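Local coordinates for protein hemin degrading factor (Pseudomonas aeruginosa, PDB 4MF9) that binds heme through an axial histidine and probably serves in heme trafficking and heme degradation, at residues 194-199 with 228-233; 306-311 with 323-328; 59-64 with 177-182. All coordinates share one frame; numbering follows the deposited sequence.

Contact 1 of 3, residues 194-199 with 228-233. With HEM (protoporphyrin IX containing Fe), chain C.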
loop_
_atom_site.group_PDB
_atom_site.type_symbol
_atom_site.label_atom_id
_atom_site.label_comp_id
_atom_site.label_asym_id
_atom_site.label_seq_id
_atom_site.Cartn_x
_atom_site.Cartn_y
_atom_site.Cartn_z
ATOM N N LEU A 194 22.098 12.573 3.262
ATOM C CA LEU A 194 23.255 13.198 2.726
ATOM C C LEU A 194 22.806 14.194 1.694
ATOM O O LEU A 194 21.782 14.043 1.134
ATOM C CB LEU A 194 24.136 12.148 2.105
ATOM C CG LEU A 194 24.462 11.034 3.062
ATOM C CD1 LEU A 194 25.583 10.245 2.471
ATOM C CD2 LEU A 194 24.910 11.577 4.397
ATOM N N VAL A 195 23.571 15.235 1.468
ATOM C CA VAL A 195 23.375 16.090 0.333
ATOM C C VAL A 195 23.845 15.374 -0.933
ATOM O O VAL A 195 24.589 14.458 -0.844
ATOM C CB VAL A 195 24.029 17.432 0.507
ATOM C CG1 VAL A 195 23.294 18.256 1.551
ATOM C CG2 VAL A 195 25.478 17.263 0.860
ATOM N N ASP A 196 23.418 15.823 -2.089
ATOM C CA ASP A 196 23.672 15.093 -3.307
ATOM C C ASP A 196 25.174 14.995 -3.493
ATOM O O ASP A 196 25.663 14.000 -3.860
ATOM C CB ASP A 196 22.973 15.750 -4.478
ATOM C CG ASP A 196 21.461 15.495 -4.514
ATOM O OD1 ASP A 196 20.862 14.911 -3.603
ATOM O OD2 ASP A 196 20.885 15.885 -5.506
ATOM N N ALA A 197 25.889 16.047 -3.167
ATOM C CA ALA A 197 27.338 16.140 -3.355
ATOM C C ALA A 197 28.130 15.175 -2.473
ATOM O O ALA A 197 29.335 14.999 -2.668
ATOM C CB ALA A 197 27.804 17.567 -3.128
ATOM N N GLN A 198 27.460 14.558 -1.502
ATOM C CA GLN A 198 28.117 13.594 -0.618
ATOM C C GLN A 198 27.953 12.155 -1.091
ATOM O O GLN A 198 28.600 11.249 -0.568
ATOM C CB GLN A 198 27.594 13.722 0.816
ATOM C CG GLN A 198 28.213 14.866 1.603
ATOM C CD GLN A 198 27.595 15.025 2.982
ATOM O OE1 GLN A 198 26.368 14.987 3.139
ATOM N NE2 GLN A 198 28.442 15.207 3.990
ATOM N N ILE A 199 27.086 11.937 -2.058
ATOM C CA ILE A 199 26.913 10.641 -2.636
ATOM C C ILE A 199 28.004 10.327 -3.656
ATOM O O ILE A 199 28.335 11.152 -4.437
ATOM C CB ILE A 199 25.535 10.521 -3.316
ATOM C CG1 ILE A 199 24.434 10.984 -2.395
ATOM C CG2 ILE A 199 25.295 9.106 -3.791
ATOM C CD1 ILE A 199 24.471 10.358 -1.046
ATOM N N ARG A 228 15.800 7.512 -2.422
ATOM C CA ARG A 228 15.396 7.033 -3.701
ATOM C C ARG A 228 15.329 8.154 -4.776
ATOM O O ARG A 228 15.817 8.001 -5.836
ATOM C CB ARG A 228 14.059 6.334 -3.637
ATOM C CG ARG A 228 13.740 5.667 -4.950
ATOM C CD ARG A 228 12.446 4.900 -5.157
ATOM N NE ARG A 228 12.620 3.558 -4.736
ATOM C CZ ARG A 228 12.487 2.444 -5.435
ATOM N NH1 ARG A 228 12.103 2.387 -6.664
ATOM N NH2 ARG A 228 12.745 1.357 -4.830
ATOM N N THR A 229 14.726 9.267 -4.445
ATOM C CA THR A 229 14.625 10.386 -5.389
ATOM C C THR A 229 16.008 10.935 -5.693
ATOM O O THR A 229 16.308 11.339 -6.815
ATOM C CB THR A 229 13.733 11.504 -4.835
ATOM O OG1 THR A 229 14.251 11.972 -3.577
ATOM C CG2 THR A 229 12.336 10.976 -4.621
ATOM N N GLN A 230 16.854 10.948 -4.684
ATOM C CA GLN A 230 18.225 11.379 -4.808
ATOM C C GLN A 230 19.001 10.522 -5.797
ATOM O O GLN A 230 19.693 11.055 -6.591
ATOM C CB GLN A 230 18.890 11.305 -3.453
ATOM C CG GLN A 230 20.290 11.795 -3.333
ATOM C CD GLN A 230 20.728 11.871 -1.894
ATOM O OE1 GLN A 230 20.585 10.937 -1.158
ATOM N NE2 GLN A 230 21.263 12.984 -1.523
ATOM N N ALA A 231 18.849 9.213 -5.733
ATOM C CA ALA A 231 19.538 8.344 -6.685
ATOM C C ALA A 231 19.022 8.541 -8.112
ATOM O O ALA A 231 19.794 8.477 -9.059
ATOM C CB ALA A 231 19.398 6.902 -6.273
ATOM N N LEU A 232 17.714 8.742 -8.265
ATOM C CA LEU A 232 17.124 8.977 -9.584
ATOM C C LEU A 232 17.732 10.230 -10.205
ATOM O O LEU A 232 18.110 10.245 -11.379
ATOM C CB LEU A 232 15.604 9.129 -9.483
ATOM C CG LEU A 232 14.848 7.954 -8.876
ATOM C CD1 LEU A 232 13.337 8.165 -8.936
ATOM C CD2 LEU A 232 15.246 6.663 -9.559
ATOM N N ARG A 233 17.865 11.250 -9.396
ATOM C CA ARG A 233 18.437 12.522 -9.735
ATOM C C ARG A 233 19.896 12.377 -10.176
ATOM O O ARG A 233 20.356 13.079 -11.014
ATOM C CB ARG A 233 18.501 13.345 -8.480
ATOM C CG ARG A 233 18.370 14.806 -8.658
ATOM C CD ARG A 233 17.609 15.477 -7.555
ATOM N NE ARG A 233 18.218 15.408 -6.248
ATOM C CZ ARG A 233 17.558 15.039 -5.167
ATOM N NH1 ARG A 233 16.311 14.681 -5.260
ATOM N NH2 ARG A 233 18.144 15.005 -4.011
HETATM C CHA HEM C . 8.692 -5.879 -8.407
HETATM C CHB HEM C . 7.034 -10.241 -9.212
HETATM C CHC HEM C . 8.289 -11.485 -4.740
HETATM C CHD HEM C . 8.811 -6.840 -3.707
HETATM C C1A HEM C . 8.210 -6.991 -9.035
HETATM C C2A HEM C . 7.916 -7.097 -10.424
HETATM C C3A HEM C . 7.479 -8.315 -10.638
HETATM C C4A HEM C . 7.450 -8.949 -9.396
HETATM C CMA HEM C . 7.034 -8.860 -11.965
HETATM C CAA HEM C . 8.093 -6.075 -11.490
HETATM C CBA HEM C . 8.838 -6.520 -12.774
HETATM C CGA HEM C . 10.274 -6.665 -12.423
HETATM O O1A HEM C . 10.925 -7.642 -12.784
HETATM O O2A HEM C . 10.767 -5.790 -11.763
HETATM C C1B HEM C . 7.281 -10.916 -8.024
HETATM C C2B HEM C . 6.986 -12.286 -7.948
HETATM C C3B HEM C . 7.329 -12.689 -6.717
HETATM C C4B HEM C . 7.846 -11.487 -6.025
HETATM C CMB HEM C . 6.435 -13.132 -9.057
HETATM C CAB HEM C . 7.179 -14.105 -6.266
HETATM C CBB HEM C . 6.968 -14.493 -5.046
HETATM C C1C HEM C . 8.558 -10.360 -4.054
HETATM C C2C HEM C . 8.988 -10.314 -2.744
HETATM C C3C HEM C . 9.146 -8.999 -2.430
HETATM C C4C HEM C . 8.800 -8.213 -3.566
HETATM C CMC HEM C . 9.252 -11.491 -1.855
HETATM C CAC HEM C . 9.577 -8.496 -1.147
HETATM C CBC HEM C . 9.467 -7.215 -0.954
HETATM C C1D HEM C . 8.847 -6.168 -4.936
HETATM C C2D HEM C . 9.123 -4.708 -5.100
HETATM C C3D HEM C . 9.099 -4.476 -6.410
HETATM C C4D HEM C . 8.802 -5.768 -7.038
HETATM C CMD HEM C . 9.396 -3.647 -4.055
HETATM C CAD HEM C . 9.315 -3.145 -7.081
HETATM C CBD HEM C . 10.725 -3.112 -7.669
HETATM C CGD HEM C . 11.326 -1.804 -8.086
HETATM O O1D HEM C . 11.790 -1.779 -9.207
HETATM O O2D HEM C . 11.405 -0.819 -7.368
HETATM N NA HEM C . 7.906 -8.143 -8.413
HETATM N NB HEM C . 7.799 -10.462 -6.874
HETATM N NC HEM C . 8.467 -9.108 -4.503
HETATM N ND HEM C . 8.659 -6.729 -6.120
HETATM FE FE HEM C . 8.302 -8.500 -6.462
HETATM O O HOH W 1 20.774 10.671 1.539
#
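Gln-230 reaches from helix 228-235 into the bend of residues 194-199, laying its amide beside the Asp-196 carboxylate and against the CG1 branch of Ile-199, which comes from the opposite direction to within 3.8 Å of Gln-230 CD. The helix turns this residue toward the loop; with CG trans to the backbone N (chi1 -176°) and the chain extended beyond it, the amide is carried to the loop backbone. There both protons of NE2 are spent: one goes to Leu-194 O at 2.9 Å, approaching from well above the carbonyl plane, the other to Asp-196 OD1, also 2.9 Å from NE2. Both acceptors lie close to the amide plane, which holds the group against rotation. The other atom of the amide, Gln-230 OE1, accepts from the backbone N of Gln-227 and lies 2.7 Å from a water that also accepts from Leu-194 N.

Three N-H bonds hold the Asp-196 carboxylate. Arg-233 meets it side-on, NE to OD2 and NH2 to OD1, each bond 2.8 Å long and each on a syn lone pair, with the two planar groups only 18° apart. Gln-230 comes to the anti side of OD1, so this oxygen serves two donors. The arginine chain, bent at chi2 and chi3, folds back until CA of Gln-230 sits above one face of its guanidinium, toward the rim. Such a network would be expected to favour the charged carboxylate.

Arg-228, one helical turn before Leu-232, points elsewhere: its NH1 makes a weak 3.4 Å bond to heme O2D. The helix is thus pinned to the loop between helices 166-173 and 201-210 by a bidentate Asp-Arg salt bridge, while its first turn borders the heme pocket.

Contact 2 of 3, residues 306-311 with 323-328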
loop_
_atom_site.group_PDB
_atom_site.type_symbol
_atom_site.label_atom_id
_atom_site.label_comp_id
_atom_site.label_asym_id
_atom_site.label_seq_id
_atom_site.Cartn_x
_atom_site.Cartn_y
_atom_site.Cartn_z
ATOM N N ALA A 306 4.556 15.103 -5.847
ATOM C CA ALA A 306 5.569 16.147 -5.955
ATOM C C ALA A 306 6.521 15.901 -7.121
ATOM O O ALA A 306 6.936 16.848 -7.787
ATOM C CB ALA A 306 6.345 16.272 -4.680
ATOM N N GLU A 307 6.898 14.639 -7.338
ATOM C CA GLU A 307 7.786 14.278 -8.452
ATOM C C GLU A 307 7.312 13.011 -9.134
ATOM O O GLU A 307 6.758 12.107 -8.493
ATOM C CB GLU A 307 9.220 14.036 -7.985
ATOM C CG GLU A 307 9.797 15.066 -7.060
ATOM C CD GLU A 307 11.106 14.609 -6.441
ATOM O OE1 GLU A 307 11.890 13.891 -7.116
ATOM O OE2 GLU A 307 11.347 14.980 -5.276
ATOM N N LEU A 308 7.558 12.946 -10.436
ATOM C CA LEU A 308 7.175 11.808 -11.252
ATOM C C LEU A 308 8.370 11.444 -12.128
ATOM O O LEU A 308 8.880 12.290 -12.887
ATOM C CB LEU A 308 5.977 12.168 -12.142
ATOM C CG LEU A 308 5.526 10.951 -12.952
ATOM C CD1 LEU A 308 5.108 9.807 -11.983
ATOM C CD2 LEU A 308 4.421 11.296 -13.922
ATOM N N TRP A 309 8.823 10.196 -12.019
ATOM C CA TRP A 309 10.017 9.752 -12.740
ATOM C C TRP A 309 9.743 8.551 -13.622
ATOM O O TRP A 309 9.026 7.621 -13.219
ATOM C CB TRP A 309 11.097 9.349 -11.732
ATOM C CG TRP A 309 11.693 10.487 -11.002
ATOM C CD1 TRP A 309 11.206 11.090 -9.876
ATOM C CD2 TRP A 309 12.909 11.156 -11.328
ATOM N NE1 TRP A 309 12.043 12.107 -9.491
ATOM C CE2 TRP A 309 13.101 12.164 -10.364
ATOM C CE3 TRP A 309 13.859 11.002 -12.348
ATOM C CZ2 TRP A 309 14.204 13.020 -10.393
ATOM C CZ3 TRP A 309 14.952 11.843 -12.368
ATOM C CH2 TRP A 309 15.119 12.841 -11.399
ATOM N N ARG A 310 10.316 8.567 -14.808
ATOM C CA ARG A 310 10.474 7.396 -15.606
ATOM C C ARG A 310 11.817 6.729 -15.214
ATOM O O ARG A 310 12.797 7.354 -15.227
ATOM C CB ARG A 310 10.465 7.693 -17.098
ATOM C CG ARG A 310 10.867 6.581 -18.014
ATOM C CD ARG A 310 10.578 6.852 -19.511
ATOM N NE ARG A 310 11.008 8.169 -19.939
ATOM C CZ ARG A 310 10.267 9.040 -20.606
ATOM N NH1 ARG A 310 9.022 8.754 -20.952
ATOM N NH2 ARG A 310 10.783 10.188 -20.958
ATOM N N VAL A 311 11.800 5.456 -14.897
ATOM C CA VAL A 311 13.018 4.806 -14.399
ATOM C C VAL A 311 13.291 3.541 -15.190
ATOM O O VAL A 311 12.355 2.799 -15.502
ATOM C CB VAL A 311 12.876 4.429 -12.908
ATOM C CG1 VAL A 311 14.191 3.840 -12.352
ATOM C CG2 VAL A 311 12.455 5.639 -12.089
ATOM N N TRP A 323 7.286 3.817 -13.923
ATOM C CA TRP A 323 7.061 5.202 -13.528
ATOM C C TRP A 323 6.877 5.207 -12.016
ATOM O O TRP A 323 6.179 4.347 -11.472
ATOM C CB TRP A 323 5.799 5.764 -14.188
ATOM C CG TRP A 323 5.985 6.155 -15.629
ATOM C CD1 TRP A 323 6.904 5.653 -16.513
ATOM C CD2 TRP A 323 5.242 7.146 -16.342
ATOM N NE1 TRP A 323 6.760 6.266 -17.742
ATOM C CE2 TRP A 323 5.745 7.184 -17.660
ATOM C CE3 TRP A 323 4.181 7.993 -15.998
ATOM C CZ2 TRP A 323 5.237 8.045 -18.626
ATOM C CZ3 TRP A 323 3.678 8.849 -16.962
ATOM C CH2 TRP A 323 4.207 8.868 -18.263
ATOM N N GLU A 324 7.515 6.161 -11.343
ATOM C CA GLU A 324 7.501 6.233 -9.888
ATOM C C GLU A 324 7.122 7.652 -9.453
ATOM O O GLU A 324 7.770 8.632 -9.826
ATOM C CB GLU A 324 8.862 5.771 -9.329
ATOM C CG GLU A 324 9.247 4.394 -9.891
ATOM C CD GLU A 324 10.503 3.785 -9.306
ATOM O OE1 GLU A 324 11.127 4.394 -8.408
ATOM O OE2 GLU A 324 10.861 2.678 -9.759
ATOM N N ALA A 325 6.036 7.749 -8.690
ATOM C CA ALA A 325 5.536 9.032 -8.204
ATOM C C ALA A 325 5.867 9.170 -6.719
ATOM O O ALA A 325 5.676 8.233 -5.935
ATOM C CB ALA A 325 4.051 9.121 -8.428
ATOM N N PHE A 326 6.357 10.312 -6.323
ATOM C CA PHE A 326 6.746 10.610 -4.985
ATOM C C PHE A 326 6.026 11.831 -4.404
ATOM O O PHE A 326 5.717 12.749 -5.118
ATOM C CB PHE A 326 8.215 10.879 -4.905
ATOM C CG PHE A 326 9.066 9.755 -5.446
ATOM C CD1 PHE A 326 9.342 9.655 -6.781
ATOM C CD2 PHE A 326 9.573 8.802 -4.605
ATOM C CE1 PHE A 326 10.137 8.661 -7.267
ATOM C CE2 PHE A 326 10.343 7.779 -5.085
ATOM C CZ PHE A 326 10.605 7.697 -6.418
ATOM N N ASP A 327 5.803 11.807 -3.103
ATOM C CA ASP A 327 5.298 12.951 -2.360
ATOM C C ASP A 327 6.414 13.916 -1.948
ATOM O O ASP A 327 7.542 13.616 -2.231
ATOM C CB ASP A 327 4.475 12.508 -1.170
ATOM C CG ASP A 327 5.273 11.849 -0.119
ATOM O OD1 ASP A 327 6.462 12.041 -0.007
ATOM O OD2 ASP A 327 4.661 11.148 0.648
ATOM N N PRO A 328 6.094 14.987 -1.238
ATOM C CA PRO A 328 7.085 15.949 -0.824
ATOM C C PRO A 328 8.078 15.400 0.169
ATOM O O PRO A 328 9.009 16.068 0.410
ATOM C CB PRO A 328 6.264 17.088 -0.220
ATOM C CG PRO A 328 5.061 17.102 -1.018
ATOM C CD PRO A 328 4.777 15.644 -1.366
HETATM O O HOH W 2 9.787 14.609 -3.289
#
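Trp-309 and Phe-326 cross at about a right angle on one face of the hairpin 307-313/320-326, ring planes 82° apart, with Trp-309 CD1 3.7 Å from Phe-326 CE1. The indole is steadied from its own strand: Trp-309 NE1 gives a nearly straight 3.0 Å bond to Glu-307 OE1, which lies in the ring plane and uses its anti lone pair. Glu-307 OE2 takes a proton from a water that also bonds to Asp-327 O. Leu-232 of helix 228-235 packs on both rings. On the other face Arg-310 runs beside Trp-323, pointing the same way, with guanidinium and indole planes 72° apart; Leu-308 CD2 touches the six-membered part of that indole at CE3, 3.9 Å away. Both polar ends turn to Ala-354 O, and Arg-310 also pairs with Glu-241. Antiparallel backbone bonds join the strands until Ala-306 N and Glu-307 N both donate to Phe-326 O, a classic beta bulge. Beyond Trp-309, Val-311 CG2 lies 3.9 Å from Glu-324 CD. That carboxylate forms salt bridges with Arg-228 and Lys-313, both heme-binding residues, so its negative charge probably balances theirs and helps orient them beside the heme.

Contact 3 of 3, residues 59-64 with 177-182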
loop_
_atom_site.group_PDB
_atom_site.type_symbol
_atom_site.label_atom_id
_atom_site.label_comp_id
_atom_site.label_asym_id
_atom_site.label_seq_id
_atom_site.Cartn_x
_atom_site.Cartn_y
_atom_site.Cartn_z
ATOM N N ALA A 59 -15.738 -3.896 18.123
ATOM C CA ALA A 59 -14.432 -4.446 17.745
ATOM C C ALA A 59 -13.914 -5.464 18.756
ATOM O O ALA A 59 -14.204 -5.367 19.949
ATOM C CB ALA A 59 -13.410 -3.328 17.570
ATOM N N VAL A 60 -13.143 -6.434 18.268
ATOM C CA VAL A 60 -12.444 -7.406 19.111
ATOM C C VAL A 60 -10.950 -7.323 18.787
ATOM O O VAL A 60 -10.559 -7.285 17.609
ATOM C CB VAL A 60 -12.951 -8.856 18.866
ATOM C CG1 VAL A 60 -12.106 -9.869 19.642
ATOM C CG2 VAL A 60 -14.431 -9.001 19.226
ATOM N N ARG A 61 -10.101 -7.265 19.803
ATOM C CA ARG A 61 -8.681 -7.243 19.592
ATOM C C ARG A 61 -8.214 -8.648 19.343
ATOM O O ARG A 61 -8.623 -9.515 20.038
ATOM C CB ARG A 61 -7.923 -6.552 20.700
ATOM C CG ARG A 61 -6.475 -6.948 20.837
ATOM C CD ARG A 61 -5.527 -5.953 20.207
ATOM N NE ARG A 61 -5.336 -4.833 21.081
ATOM C CZ ARG A 61 -4.202 -4.227 21.415
ATOM N NH1 ARG A 61 -3.023 -4.622 21.022
ATOM N NH2 ARG A 61 -4.283 -3.232 22.241
ATOM N N LEU A 62 -7.406 -8.844 18.302
ATOM C CA LEU A 62 -6.921 -10.177 17.975
ATOM C C LEU A 62 -5.449 -10.275 18.351
ATOM O O LEU A 62 -4.791 -9.259 18.588
ATOM C CB LEU A 62 -7.112 -10.483 16.488
ATOM C CG LEU A 62 -8.512 -10.446 15.872
ATOM C CD1 LEU A 62 -8.435 -10.846 14.402
ATOM C CD2 LEU A 62 -9.500 -11.349 16.634
ATOM N N ARG A 63 -4.920 -11.462 18.446
ATOM C CA ARG A 63 -3.494 -11.591 18.673
ATOM C C ARG A 63 -2.716 -11.262 17.401
ATOM O O ARG A 63 -3.128 -11.608 16.375
ATOM C CB ARG A 63 -3.112 -12.958 19.183
ATOM C CG ARG A 63 -3.917 -13.458 20.342
ATOM C CD ARG A 63 -3.281 -14.716 20.877
ATOM N NE ARG A 63 -3.018 -15.679 19.848
ATOM C CZ ARG A 63 -3.938 -16.485 19.353
ATOM N NH1 ARG A 63 -5.154 -16.401 19.788
ATOM N NH2 ARG A 63 -3.671 -17.317 18.405
ATOM N N PRO A 64 -1.566 -10.613 17.550
ATOM C CA PRO A 64 -0.693 -10.361 16.396
ATOM C C PRO A 64 0.098 -11.602 16.014
ATOM O O PRO A 64 1.321 -11.548 15.898
ATOM C CB PRO A 64 0.255 -9.277 16.911
ATOM C CG PRO A 64 0.304 -9.500 18.377
ATOM C CD PRO A 64 -1.084 -9.924 18.761
ATOM N N GLU A 177 -6.174 -10.204 26.622
ATOM C CA GLU A 177 -6.462 -8.900 27.134
ATOM C C GLU A 177 -7.064 -8.024 26.084
ATOM O O GLU A 177 -6.411 -7.412 25.339
ATOM C CB GLU A 177 -5.236 -8.234 27.789
ATOM C CG GLU A 177 -3.975 -8.187 26.979
ATOM C CD GLU A 177 -3.358 -9.531 26.635
ATOM O OE1 GLU A 177 -3.811 -10.163 25.678
ATOM O OE2 GLU A 177 -2.376 -9.925 27.313
ATOM N N GLN A 178 -8.364 -7.964 26.115
ATOM C CA GLN A 178 -9.138 -7.306 25.082
ATOM C C GLN A 178 -8.831 -5.820 24.969
ATOM O O GLN A 178 -8.577 -5.332 23.864
ATOM C CB GLN A 178 -10.626 -7.606 25.238
ATOM C CG GLN A 178 -10.998 -8.890 24.522
ATOM C CD GLN A 178 -10.593 -8.823 23.060
ATOM O OE1 GLN A 178 -10.994 -7.908 22.347
ATOM N NE2 GLN A 178 -9.783 -9.775 22.616
ATOM N N ASP A 179 -9.010 -5.066 26.007
ATOM C CA ASP A 179 -8.327 -3.831 26.138
ATOM C C ASP A 179 -8.853 -2.739 25.242
ATOM O O ASP A 179 -9.573 -3.024 24.317
ATOM C CB ASP A 179 -6.866 -4.036 25.836
ATOM C CG ASP A 179 -6.010 -3.417 26.817
ATOM O OD1 ASP A 179 -4.895 -2.994 26.459
ATOM O OD2 ASP A 179 -6.419 -3.380 27.979
ATOM N N ALA A 180 -8.568 -1.504 25.525
ATOM C CA ALA A 180 -8.953 -0.495 24.577
ATOM C C ALA A 180 -7.953 0.665 24.500
ATOM O O ALA A 180 -8.302 1.705 24.056
ATOM C CB ALA A 180 -10.339 -0.022 24.870
ATOM N N VAL A 181 -6.736 0.411 24.917
ATOM C CA VAL A 181 -5.792 1.482 25.020
ATOM C C VAL A 181 -4.780 1.579 23.868
ATOM O O VAL A 181 -4.691 2.614 23.206
ATOM C CB VAL A 181 -5.181 1.461 26.427
ATOM C CG1 VAL A 181 -3.870 2.203 26.492
ATOM C CG2 VAL A 181 -6.186 2.099 27.368
ATOM N N LEU A 182 -4.072 0.499 23.630
ATOM C CA LEU A 182 -3.104 0.378 22.524
ATOM C C LEU A 182 -1.715 0.967 22.816
ATOM O O LEU A 182 -1.552 2.182 22.930
ATOM C CB LEU A 182 -3.661 0.922 21.197
ATOM C CG LEU A 182 -2.773 0.573 20.013
ATOM C CD1 LEU A 182 -2.529 -0.913 20.047
ATOM C CD2 LEU A 182 -3.378 0.991 18.689
#
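Gln-178 pairs its side-chain amide with the backbone N and O of Arg-61, in the manner of a strand neighbour, on strand 59-62, an outermost strand of an antiparallel sheet. Gln-178 OE1 accepts from Arg-61 N at 2.8 Å, in the carbonyl plane and on a lone pair; Gln-178 NE2 returns a bond of equal length to Arg-61 O, straighter at 168°. A bend at chi2 (-56°) swings the amide round to the strand, and the two bonds together fix which way it is flipped. NE2 has a second acceptor in Ala-175 O, and the Arg-61 backbone is hydrogen-bonded to Ala-175 as well. Val-60 closes this tight end, its CG1 branch 3.5 Å from Gln-178 OE1.

The other half is looser. Arg-61 bends at chi2 and chi3 and sends its guanidinium across Leu-182 at about a right angle. Asp-179, on the exposed side, offers only opposite charge: its OD1 lies 4.3 Å from Arg-61 NH2, well off the guanidinium plane. Between the two halves Gln-178 O is buried without a hydrogen-bond partner, beside Arg-61 CB at 3.5 Å. Farther along the arginine, Leu-182 CD1 touches NH2 at 3.6 Å.

From the N terminus, contact 3 opens at edge strand 59-62 and closes 113 residues later in the long loop between helices 166-173 and 201-210, after the chain has built most of the first sheet. The same loop then supplies residues 194-199 to contact 1, whose 28 intervening residues are mainly helical and end at helix 228-235. Contact 2 follows as a short hairpin in the second sheet. The three loops run in series; none nests or crosses. Contact 3 stands apart, its centre about 42 Å from that of contact 1, whereas contacts 1 and 2 touch: helix 228-235 packs on the hairpin through Leu-232 and Thr-229, with an ion pair beside them.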